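Local coordinates for protein transcriptional regulator (Vibrio virus VP882, PDB 7DWM) that binds the small molecule 3,5-dimethylpyrazin-2-ol and probably regulates transcription by binding DNA, at residues Q24-G29 with I121-D126; K87-D92 with V102-K107; E163-V168 with I196-N201. All blocks are in the same frame, centred on the assembly; numbering follows the deposited sequence.

Contact 1. Residues Q24-G29 with I121-D126. With A1U (3,5-dimethylpyrazin-2-ol), chain C.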
loop_
_atom_site.group_PDB
_atom_site.type_symbol
_atom_site.label_atom_id
_atom_site.label_comp_id
_atom_site.label_asym_id
_atom_site.label_seq_id
_atom_site.Cartn_x
_atom_site.Cartn_y
_atom_site.Cartn_z
ATOM N N GLN A 24 -2.720 -4.621 -19.596
ATOM C CA GLN A 24 -2.184 -3.933 -18.429
ATOM C C GLN A 24 -0.681 -4.172 -18.362
ATOM O O GLN A 24 -0.224 -5.302 -18.588
ATOM C CB GLN A 24 -2.836 -4.391 -17.116
ATOM C CG GLN A 24 -4.347 -4.541 -17.176
ATOM C CD GLN A 24 -5.041 -3.638 -16.185
ATOM O OE1 GLN A 24 -4.478 -2.637 -15.747
ATOM N NE2 GLN A 24 -6.264 -3.984 -15.822
ATOM N N PRO A 25 0.108 -3.140 -18.053
ATOM C CA PRO A 25 1.560 -3.342 -17.934
ATOM C C PRO A 25 1.954 -4.194 -16.740
ATOM O O PRO A 25 3.107 -4.637 -16.673
ATOM C CB PRO A 25 2.108 -1.912 -17.795
ATOM C CG PRO A 25 1.009 -1.020 -18.286
ATOM C CD PRO A 25 -0.260 -1.723 -17.921
ATOM N N ASP A 26 1.038 -4.439 -15.807
ATOM C CA ASP A 26 1.322 -5.244 -14.634
ATOM C C ASP A 26 1.298 -6.732 -14.975
ATOM O O ASP A 26 0.546 -7.165 -15.852
ATOM C CB ASP A 26 0.291 -4.976 -13.544
ATOM C CG ASP A 26 0.509 -3.659 -12.839
ATOM O OD1 ASP A 26 -0.295 -3.337 -11.937
ATOM O OD2 ASP A 26 1.475 -2.945 -13.183
ATOM N N PRO A 27 2.123 -7.531 -14.302
ATOM C CA PRO A 27 1.947 -8.987 -14.361
ATOM C C PRO A 27 0.600 -9.406 -13.790
ATOM O O PRO A 27 0.340 -9.236 -12.593
ATOM C CB PRO A 27 3.116 -9.515 -13.521
ATOM C CG PRO A 27 4.151 -8.445 -13.605
ATOM C CD PRO A 27 3.389 -7.150 -13.653
ATOM N N TRP A 28 -0.263 -9.953 -14.642
ATOM C CA TRP A 28 -1.606 -10.364 -14.263
ATOM C C TRP A 28 -1.804 -11.821 -14.656
ATOM O O TRP A 28 -1.261 -12.281 -15.664
ATOM C CB TRP A 28 -2.669 -9.508 -14.968
ATOM C CG TRP A 28 -3.117 -8.255 -14.262
ATOM C CD1 TRP A 28 -2.769 -6.971 -14.571
ATOM C CD2 TRP A 28 -4.040 -8.165 -13.167
ATOM N NE1 TRP A 28 -3.401 -6.091 -13.727
ATOM C CE2 TRP A 28 -4.187 -6.799 -12.856
ATOM C CE3 TRP A 28 -4.743 -9.108 -12.412
ATOM C CZ2 TRP A 28 -5.012 -6.353 -11.825
ATOM C CZ3 TRP A 28 -5.563 -8.664 -11.392
ATOM C CH2 TRP A 28 -5.690 -7.299 -11.106
ATOM N N GLY A 29 -2.587 -12.550 -13.870
ATOM C CA GLY A 29 -2.894 -13.916 -14.276
ATOM C C GLY A 29 -3.857 -14.583 -13.322
ATOM O O GLY A 29 -4.237 -14.019 -12.295
ATOM N N ILE A 121 -6.806 -15.322 -8.744
ATOM C CA ILE A 121 -6.244 -14.289 -9.605
ATOM C C ILE A 121 -5.083 -13.663 -8.851
ATOM O O ILE A 121 -5.173 -13.437 -7.638
ATOM C CB ILE A 121 -7.276 -13.207 -9.994
ATOM C CG1 ILE A 121 -8.635 -13.819 -10.343
ATOM C CG2 ILE A 121 -6.754 -12.305 -11.114
ATOM C CD1 ILE A 121 -9.650 -13.671 -9.243
ATOM N N PHE A 122 -3.986 -13.404 -9.555
ATOM C CA PHE A 122 -2.825 -12.757 -8.971
ATOM C C PHE A 122 -2.481 -11.516 -9.781
ATOM O O PHE A 122 -2.508 -11.531 -11.023
ATOM C CB PHE A 122 -1.612 -13.711 -8.878
ATOM C CG PHE A 122 -1.093 -14.188 -10.208
ATOM C CD1 PHE A 122 -1.455 -15.432 -10.698
ATOM C CD2 PHE A 122 -0.215 -13.412 -10.951
ATOM C CE1 PHE A 122 -0.977 -15.878 -11.915
ATOM C CE2 PHE A 122 0.259 -13.851 -12.170
ATOM C CZ PHE A 122 -0.116 -15.089 -12.650
ATOM N N HIS A 123 -2.193 -10.437 -9.051
ATOM C CA HIS A 123 -1.788 -9.147 -9.592
ATOM C C HIS A 123 -0.420 -8.794 -9.002
ATOM O O HIS A 123 -0.324 -8.597 -7.772
ATOM C CB HIS A 123 -2.824 -8.068 -9.287
ATOM C CG HIS A 123 -2.466 -6.711 -9.810
ATOM N ND1 HIS A 123 -2.955 -5.548 -9.255
ATOM C CD2 HIS A 123 -1.671 -6.331 -10.838
ATOM C CE1 HIS A 123 -2.476 -4.510 -9.918
ATOM N NE2 HIS A 123 -1.694 -4.958 -10.883
ATOM N N GLY A 124 0.582 -8.732 -9.824
ATOM C CA GLY A 124 1.935 -8.375 -9.405
ATOM C C GLY A 124 2.216 -6.907 -9.691
ATOM O O GLY A 124 1.952 -6.422 -10.791
ATOM N N GLN A 125 2.752 -6.218 -8.687
ATOM C CA GLN A 125 3.077 -4.800 -8.804
ATOM C C GLN A 125 4.541 -4.573 -8.456
ATOM O O GLN A 125 5.002 -4.985 -7.386
ATOM C CB GLN A 125 2.185 -3.952 -7.890
ATOM C CG GLN A 125 0.700 -4.266 -7.990
ATOM C CD GLN A 125 -0.166 -3.160 -7.423
ATOM O OE1 GLN A 125 -1.001 -3.395 -6.550
ATOM N NE2 GLN A 125 0.030 -1.942 -7.917
ATOM N N ASP A 126 5.263 -3.912 -9.362
ATOM C CA ASP A 126 6.681 -3.620 -9.174
ATOM C C ASP A 126 6.839 -2.444 -8.219
ATOM O O ASP A 126 6.563 -1.295 -8.578
ATOM C CB ASP A 126 7.347 -3.326 -10.515
ATOM C CG ASP A 126 8.861 -3.296 -10.418
ATOM O OD1 ASP A 126 9.515 -3.003 -11.441
ATOM O OD2 ASP A 126 9.399 -3.564 -9.323
HETATM C CAB A1U C . 5.082 -15.091 -7.133
HETATM C CAC A1U C . 5.283 -15.028 -8.534
HETATM C CAE A1U C . 3.198 -16.049 -8.853
HETATM C CAF A1U C . 3.086 -16.073 -7.446
HETATM C CAG A1U C . 6.551 -14.425 -9.075
HETATM C CAH A1U C . 2.134 -16.582 -9.764
HETATM N NAA A1U C . 3.971 -15.623 -6.558
HETATM N NAD A1U C . 4.321 -15.514 -9.370
HETATM O OAI A1U C . 1.896 -16.640 -6.951
#

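Contact 2. Residues K87-D92 with V102-K107. With A1U (3,5-dimethylpyrazin-2-ol), chain C.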
loop_
_atom_site.group_PDB
_atom_site.type_symbol
_atom_site.label_atom_id
_atom_site.label_comp_id
_atom_site.label_asym_id
_atom_site.label_seq_id
_atom_site.Cartn_x
_atom_site.Cartn_y
_atom_site.Cartn_z
ATOM N N LYS A 87 -8.890 -10.950 0.045
ATOM C CA LYS A 87 -7.655 -11.030 -0.768
ATOM C C LYS A 87 -6.444 -11.075 0.162
ATOM O O LYS A 87 -6.590 -10.668 1.311
ATOM C CB LYS A 87 -7.509 -9.739 -1.571
ATOM C CG LYS A 87 -6.691 -8.664 -0.872
ATOM C CD LYS A 87 -6.828 -7.293 -1.478
ATOM C CE LYS A 87 -6.536 -6.176 -0.499
ATOM N NZ LYS A 87 -6.624 -6.643 0.904
ATOM N N LYS A 88 -5.311 -11.593 -0.322
ATOM C CA LYS A 88 -4.077 -11.593 0.446
ATOM C C LYS A 88 -2.932 -11.102 -0.424
ATOM O O LYS A 88 -2.802 -11.482 -1.593
ATOM C CB LYS A 88 -3.735 -12.982 1.016
ATOM C CG LYS A 88 -4.634 -13.460 2.159
ATOM C CD LYS A 88 -5.902 -14.090 1.607
ATOM C CE LYS A 88 -7.110 -13.837 2.493
ATOM N NZ LYS A 88 -8.213 -14.780 2.149
ATOM N N ILE A 89 -2.101 -10.251 0.164
ATOM C CA ILE A 89 -0.989 -9.609 -0.517
ATOM C C ILE A 89 0.291 -10.335 -0.137
ATOM O O ILE A 89 0.544 -10.606 1.048
ATOM C CB ILE A 89 -0.914 -8.110 -0.170
ATOM C CG1 ILE A 89 -2.291 -7.460 -0.324
ATOM C CG2 ILE A 89 0.073 -7.396 -1.061
ATOM C CD1 ILE A 89 -2.494 -6.243 0.559
ATOM N N VAL A 90 1.091 -10.662 -1.140
ATOM C CA VAL A 90 2.377 -11.311 -0.955
ATOM C C VAL A 90 3.503 -10.409 -1.427
ATOM O O VAL A 90 3.485 -9.885 -2.555
ATOM C CB VAL A 90 2.400 -12.690 -1.627
ATOM C CG1 VAL A 90 2.769 -12.581 -3.048
ATOM C CG2 VAL A 90 3.497 -13.570 -0.927
ATOM N N LEU A 91 4.440 -10.159 -0.517
ATOM C CA LEU A 91 5.718 -9.536 -0.808
ATOM C C LEU A 91 6.631 -10.599 -1.392
ATOM O O LEU A 91 7.033 -11.536 -0.690
ATOM C CB LEU A 91 6.321 -8.924 0.457
ATOM C CG LEU A 91 7.773 -8.412 0.399
ATOM C CD1 LEU A 91 7.917 -7.264 -0.590
ATOM C CD2 LEU A 91 8.252 -7.992 1.781
ATOM N N ASP A 92 6.949 -10.466 -2.671
ATOM C CA ASP A 92 7.807 -11.393 -3.395
ATOM C C ASP A 92 9.069 -10.643 -3.794
ATOM O O ASP A 92 9.053 -9.826 -4.718
ATOM C CB ASP A 92 7.072 -11.941 -4.619
ATOM C CG ASP A 92 6.371 -13.273 -4.356
ATOM O OD1 ASP A 92 7.037 -14.305 -4.153
ATOM O OD2 ASP A 92 5.140 -13.322 -4.372
ATOM N N VAL A 102 11.524 -6.168 -6.041
ATOM C CA VAL A 102 10.630 -6.215 -4.894
ATOM C C VAL A 102 9.221 -6.059 -5.451
ATOM O O VAL A 102 8.786 -4.944 -5.756
ATOM C CB VAL A 102 10.949 -5.114 -3.875
ATOM C CG1 VAL A 102 10.032 -5.218 -2.666
ATOM C CG2 VAL A 102 12.413 -5.172 -3.458
ATOM N N PHE A 103 8.508 -7.166 -5.614
ATOM C CA PHE A 103 7.144 -7.116 -6.102
ATOM C C PHE A 103 6.159 -7.312 -4.962
ATOM O O PHE A 103 6.460 -7.915 -3.929
ATOM C CB PHE A 103 6.909 -8.184 -7.173
ATOM C CG PHE A 103 7.042 -7.672 -8.573
ATOM C CD1 PHE A 103 5.942 -7.627 -9.414
ATOM C CD2 PHE A 103 8.264 -7.234 -9.050
ATOM C CE1 PHE A 103 6.061 -7.153 -10.707
ATOM C CE2 PHE A 103 8.390 -6.758 -10.342
ATOM C CZ PHE A 103 7.287 -6.720 -11.172
ATOM N N THR A 104 4.965 -6.783 -5.175
ATOM C CA THR A 104 3.774 -7.154 -4.432
ATOM C C THR A 104 2.910 -8.005 -5.352
ATOM O O THR A 104 2.535 -7.556 -6.440
ATOM C CB THR A 104 3.037 -5.897 -3.969
ATOM O OG1 THR A 104 3.757 -5.290 -2.887
ATOM C CG2 THR A 104 1.598 -6.191 -3.573
ATOM N N PHE A 105 2.600 -9.226 -4.918
ATOM C CA PHE A 105 1.656 -10.095 -5.620
ATOM C C PHE A 105 0.388 -10.222 -4.784
ATOM O O PHE A 105 0.398 -10.846 -3.718
ATOM C CB PHE A 105 2.274 -11.459 -5.921
ATOM C CG PHE A 105 3.115 -11.472 -7.162
ATOM C CD1 PHE A 105 2.546 -11.727 -8.400
ATOM C CD2 PHE A 105 4.474 -11.211 -7.095
ATOM C CE1 PHE A 105 3.319 -11.729 -9.548
ATOM C CE2 PHE A 105 5.251 -11.209 -8.238
ATOM C CZ PHE A 105 4.672 -11.468 -9.467
ATOM N N THR A 106 -0.693 -9.616 -5.275
ATOM C CA THR A 106 -2.000 -9.659 -4.629
ATOM C C THR A 106 -2.812 -10.827 -5.181
ATOM O O THR A 106 -3.105 -10.873 -6.382
ATOM C CB THR A 106 -2.745 -8.339 -4.842
ATOM O OG1 THR A 106 -3.349 -8.323 -6.139
ATOM C CG2 THR A 106 -1.788 -7.176 -4.720
ATOM N N LYS A 107 -3.169 -11.767 -4.305
ATOM C CA LYS A 107 -3.894 -12.964 -4.712
ATOM C C LYS A 107 -5.291 -12.961 -4.110
ATOM O O LYS A 107 -5.451 -12.826 -2.891
ATOM C CB LYS A 107 -3.116 -14.216 -4.313
ATOM C CG LYS A 107 -1.657 -14.119 -4.734
ATOM C CD LYS A 107 -0.748 -15.142 -4.072
ATOM C CE LYS A 107 -0.957 -16.529 -4.649
ATOM N NZ LYS A 107 0.085 -17.485 -4.183
HETATM C CAB A1U C . 5.082 -15.091 -7.133
HETATM C CAC A1U C . 5.283 -15.028 -8.534
HETATM C CAE A1U C . 3.198 -16.049 -8.853
HETATM C CAF A1U C . 3.086 -16.073 -7.446
HETATM C CAG A1U C . 6.551 -14.425 -9.075
HETATM C CAH A1U C . 2.134 -16.582 -9.764
HETATM N NAA A1U C . 3.971 -15.623 -6.558
HETATM N NAD A1U C . 4.321 -15.514 -9.370
HETATM O OAI A1U C . 1.896 -16.640 -6.951
#

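Contact 3. Residues E163-V168 with I196-N201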
loop_
_atom_site.group_PDB
_atom_site.type_symbol
_atom_site.label_atom_id
_atom_site.label_comp_id
_atom_site.label_asym_id
_atom_site.label_seq_id
_atom_site.Cartn_x
_atom_site.Cartn_y
_atom_site.Cartn_z
ATOM N N GLU A 163 26.078 -2.489 9.086
ATOM C CA GLU A 163 24.853 -3.280 9.059
ATOM C C GLU A 163 24.132 -3.228 10.401
ATOM O O GLU A 163 22.921 -2.973 10.460
ATOM C CB GLU A 163 25.175 -4.723 8.669
ATOM C CG GLU A 163 25.477 -4.903 7.188
ATOM C CD GLU A 163 25.152 -6.298 6.688
ATOM O OE1 GLU A 163 24.879 -6.445 5.479
ATOM O OE2 GLU A 163 25.173 -7.246 7.502
ATOM N N ARG A 164 24.867 -3.438 11.497
ATOM C CA ARG A 164 24.242 -3.359 12.813
ATOM C C ARG A 164 23.754 -1.947 13.105
ATOM O O ARG A 164 22.696 -1.765 13.718
ATOM C CB ARG A 164 25.211 -3.823 13.899
ATOM C CG ARG A 164 24.674 -3.618 15.314
ATOM C CD ARG A 164 25.674 -4.034 16.371
ATOM N NE ARG A 164 26.121 -5.409 16.173
ATOM C CZ ARG A 164 27.140 -5.962 16.818
ATOM N NH1 ARG A 164 27.476 -7.221 16.572
ATOM N NH2 ARG A 164 27.824 -5.260 17.711
ATOM N N GLU A 165 24.509 -0.934 12.670
ATOM C CA GLU A 165 24.066 0.444 12.849
ATOM C C GLU A 165 22.795 0.715 12.060
ATOM O O GLU A 165 21.899 1.424 12.532
ATOM C CB GLU A 165 25.176 1.409 12.435
ATOM C CG GLU A 165 26.279 1.549 13.479
ATOM C CD GLU A 165 27.568 2.116 12.911
ATOM O OE1 GLU A 165 28.572 2.152 13.653
ATOM O OE2 GLU A 165 27.581 2.531 11.731
ATOM N N GLU A 166 22.695 0.149 10.854
ATOM C CA GLU A 166 21.466 0.273 10.079
ATOM C C GLU A 166 20.287 -0.360 10.808
ATOM O O GLU A 166 19.189 0.209 10.835
ATOM C CB GLU A 166 21.651 -0.348 8.695
ATOM C CG GLU A 166 22.386 0.561 7.718
ATOM C CD GLU A 166 22.268 0.101 6.278
ATOM O OE1 GLU A 166 22.106 -1.117 6.050
ATOM O OE2 GLU A 166 22.341 0.959 5.372
ATOM N N LEU A 167 20.490 -1.540 11.403
ATOM C CA LEU A 167 19.419 -2.178 12.168
ATOM C C LEU A 167 19.004 -1.313 13.357
ATOM O O LEU A 167 17.807 -1.075 13.597
ATOM C CB LEU A 167 19.874 -3.555 12.648
ATOM C CG LEU A 167 19.292 -4.786 11.951
ATOM C CD1 LEU A 167 19.851 -4.914 10.548
ATOM C CD2 LEU A 167 19.586 -6.041 12.752
ATOM N N VAL A 168 19.995 -0.851 14.124
ATOM C CA VAL A 168 19.730 -0.031 15.300
ATOM C C VAL A 168 18.958 1.221 14.912
ATOM O O VAL A 168 18.007 1.611 15.595
ATOM C CB VAL A 168 21.047 0.314 16.022
ATOM C CG1 VAL A 168 20.815 1.387 17.076
ATOM C CG2 VAL A 168 21.644 -0.933 16.654
ATOM N N ILE A 196 24.451 3.364 19.071
ATOM C CA ILE A 196 23.719 4.621 18.925
ATOM C C ILE A 196 24.675 5.803 18.963
ATOM O O ILE A 196 24.502 6.783 18.231
ATOM C CB ILE A 196 22.628 4.742 20.004
ATOM C CG1 ILE A 196 21.568 3.659 19.815
ATOM C CG2 ILE A 196 21.977 6.118 19.956
ATOM C CD1 ILE A 196 20.562 3.601 20.935
ATOM N N GLU A 197 25.687 5.740 19.831
ATOM C CA GLU A 197 26.674 6.813 19.889
ATOM C C GLU A 197 27.397 6.961 18.555
ATOM O O GLU A 197 27.577 8.080 18.053
ATOM C CB GLU A 197 27.671 6.545 21.017
ATOM C CG GLU A 197 28.913 7.417 20.970
ATOM C CD GLU A 197 28.721 8.747 21.672
ATOM O OE1 GLU A 197 29.666 9.563 21.672
ATOM O OE2 GLU A 197 27.624 8.975 22.225
ATOM N N ARG A 198 27.786 5.838 17.946
ATOM C CA ARG A 198 28.513 5.930 16.684
ATOM C C ARG A 198 27.608 6.403 15.548
ATOM O O ARG A 198 28.043 7.174 14.683
ATOM C CB ARG A 198 29.150 4.584 16.339
ATOM C CG ARG A 198 30.486 4.359 17.024
ATOM C CD ARG A 198 31.168 3.097 16.531
ATOM N NE ARG A 198 31.104 2.027 17.519
ATOM C CZ ARG A 198 30.137 1.119 17.572
ATOM N NH1 ARG A 198 30.160 0.181 18.510
ATOM N NH2 ARG A 198 29.147 1.144 16.688
ATOM N N ILE A 199 26.334 6.002 15.564
ATOM C CA ILE A 199 25.384 6.511 14.573
ATOM C C ILE A 199 25.208 8.017 14.725
ATOM O O ILE A 199 25.296 8.779 13.751
ATOM C CB ILE A 199 24.032 5.787 14.700
ATOM C CG1 ILE A 199 24.151 4.325 14.284
ATOM C CG2 ILE A 199 22.970 6.495 13.871
ATOM C CD1 ILE A 199 23.032 3.466 14.827
ATOM N N ARG A 200 24.930 8.459 15.954
ATOM C CA ARG A 200 24.793 9.877 16.261
ATOM C C ARG A 200 25.981 10.677 15.743
ATOM O O ARG A 200 25.813 11.710 15.086
ATOM C CB ARG A 200 24.637 10.053 17.771
ATOM C CG ARG A 200 23.879 11.288 18.183
ATOM C CD ARG A 200 24.231 11.669 19.607
ATOM N NE ARG A 200 25.537 12.316 19.690
ATOM C CZ ARG A 200 26.499 11.952 20.531
ATOM N NH1 ARG A 200 26.304 10.943 21.368
ATOM N NH2 ARG A 200 27.657 12.600 20.536
ATOM N N ASN A 201 27.198 10.210 16.035
ATOM C CA ASN A 201 28.379 10.951 15.606
ATOM C C ASN A 201 28.522 10.942 14.091
ATOM O O ASN A 201 28.968 11.933 13.501
ATOM C CB ASN A 201 29.627 10.390 16.281
ATOM C CG ASN A 201 29.828 10.958 17.671
ATOM O OD1 ASN A 201 29.308 12.028 17.992
ATOM N ND2 ASN A 201 30.577 10.246 18.503
#

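Contact 1. Residues Q24-G29 with I121-D126
Gly29 and Phe122 exchange two backbone hydrogen bonds, Gly29 N to Phe122 O at 3.0 Å and Phe122 N to Gly29 O at 2.8 Å. A third, from Gly124 N to Pro27 O at 2.8 Å, continues the antiparallel pairing where strands 28-32 and 119-126 adjoin in the PAS sheet. Proline suits the edge of this pairing, since it accepts through its carbonyl without having an N-H to satisfy.

Aromatic contacts occupy both faces of the sheet. On one, Trp28 and His123 form an offset stack, the indole six-membered ring and the imidazole being 3.9 Å apart between centroids with planes only 6° from parallel. His123 swings CG anti to its backbone N (chi1 180°), which carries the imidazole over the indole, while His123 CB makes a CH-pi contact with the same indole ring. Phe21 also meets Trp28, and Trp28 of the second subunit packs against it. On the other face, Phe122 lies between backbone and ligand: Gly29 CA sits 3.7 Å from the Phe122 ring centroid, and methyl CAH of 3,5-dimethylpyrazin-2-ol covers the opposite side. Glycine lets the ring come down directly onto the main chain.

The polar side-chain contact is a hydrogen bond from His123 NE2 to Asp26 OD1, modelled too short for its length to be interpreted. The carboxylate meets the ring edge, its plane turned 31° from the imidazole; Asp26 OD2 has a long, weak ion pair with Lys87 of the second subunit. Stacking and hydrogen bonding together fix the imidazole's rotation, and the nearby carboxylate may favour positive charge on His123.

Contact 2. Residues K87-D92 with V102-K107
Phe105 sets CG anti to its carbonyl carbon (chi1 -83°), swinging its ring beside Asp92, whose CB lies 3.7 Å from Phe105 CD2; Lys107, leaving the same face, bends at chi3 (74°) and sends its amine toward the ligand. These groups stand on a beta hairpin of the PAS fold, strand 88-96 against strand 99-110.

Six backbone hydrogen bonds tie the hairpin together, two at each of the pairs Lys88-Lys107, Val90-Phe105 and Asp92-Phe103.

Side chains of these three pairs share one face, and Asp92, Phe105 and Lys107 on it line the ligand pocket. Phe105 offers 3,5-dimethylpyrazin-2-ol a broad apolar surface: ligand atom CAC lies over its ring, displaced toward the rim, and Phe105 CZ reaches methyl CAG at 3.5 Å. The Asp92 carboxylate stands almost perpendicular to the Phe105 ring, 86° between planes, near the ligand's CAB; its OD1 accepts a hydrogen bond from His94 NE2, which steadies the group. Leu47 and Phe44 of helix 42-47 pack against Phe105 as well.

The non-hydrogen-bonded pairs Ile89-Thr106 and Leu91-Thr104 direct their side chains to the other face. Beta-branched isoleucine and threonine suit extended strands. Here the hairpin also meets the second subunit, Ile89 packing on Arg133 and Leu91 on Ala137 of that chain. Leu91 CD1 also meets Val102 CG1 at 3.6 Å, a diagonal contact across the two strands.

A long lysine can span from strand to ligand: Lys107 NZ, held by Asp78 and Gln77, donates a weak hydrogen bond to ligand OAI at 3.4 Å.

Contact 3. Residues E163-V168 with I196-N201
Glu165 and Arg198 form a salt bridge between helices 163-172 and 189-203, with Arg198 NH2 donating to Glu165 OE1 at 3.2 Å. The N-H...O angle of 141° makes it a bent bond. It uses the anti lone pair of OE1, the one directed away from OE2, and the two flat groups lie close to one plane. Arg198 reaches it from an exposed position, which its long chain allows by bending at chi3. The other oxygen is also engaged: Glu165 OE2 takes a salt bridge from Lys202 and a hydrogen bond from Thr162 N, just ahead of the first helix. A buried glutamate is thus compensated by two cations and a backbone N-H.

Below this charged rim the packing becomes apolar. Ile199 runs alongside Glu165, the two chains pointing opposite ways, with Ile199 CG1 lying 3.6 Å from Glu165 CG, so the methylene part of the glutamate serves as a hydrocarbon surface. Deeper in, Val168 holds CG1 anti to its backbone N (chi1 169°), and this one methyl touches both isoleucines, at 3.6 Å from Ile196 CG1 and 3.8 Å from Ile199 CD1. Compact branched valine and isoleucine fit between the crossed segments. The axes of segments 163-168 and 196-201 pass 9.8 Å apart, at a right angle. Ile181 and Leu185 of helix 178-185 cover Val168, and Leu211 of helix 208-217 covers Ile199.

This small hydrophobic core of crossed helices is characteristic of the LuxR-type helix-turn-helix domain, in which helix 189-203 probably corresponds to the DNA-recognition helix.

Contacts 1 and 2 belong to one PAS sheet, their centres 10 Å apart. Strand 119-126 of contact 1 borders strand 99-110 of contact 2, with probable hydrogen bonds from Gln125 N to Thr104 O at 2.6 Å and from Thr106 N to His123 O at 2.7 Å. Both touch the ligand, Phe122 from contact 1 and Asp92, Phe105 and Lys107 from contact 2, and both touch the second subunit. Contact 3 lies in the LuxR-type domain, well away from the ligand: its centre is 38 Å from that of contact 1 and 31 Å from that of contact 2, with nearest atoms about 20 and 14 Å away.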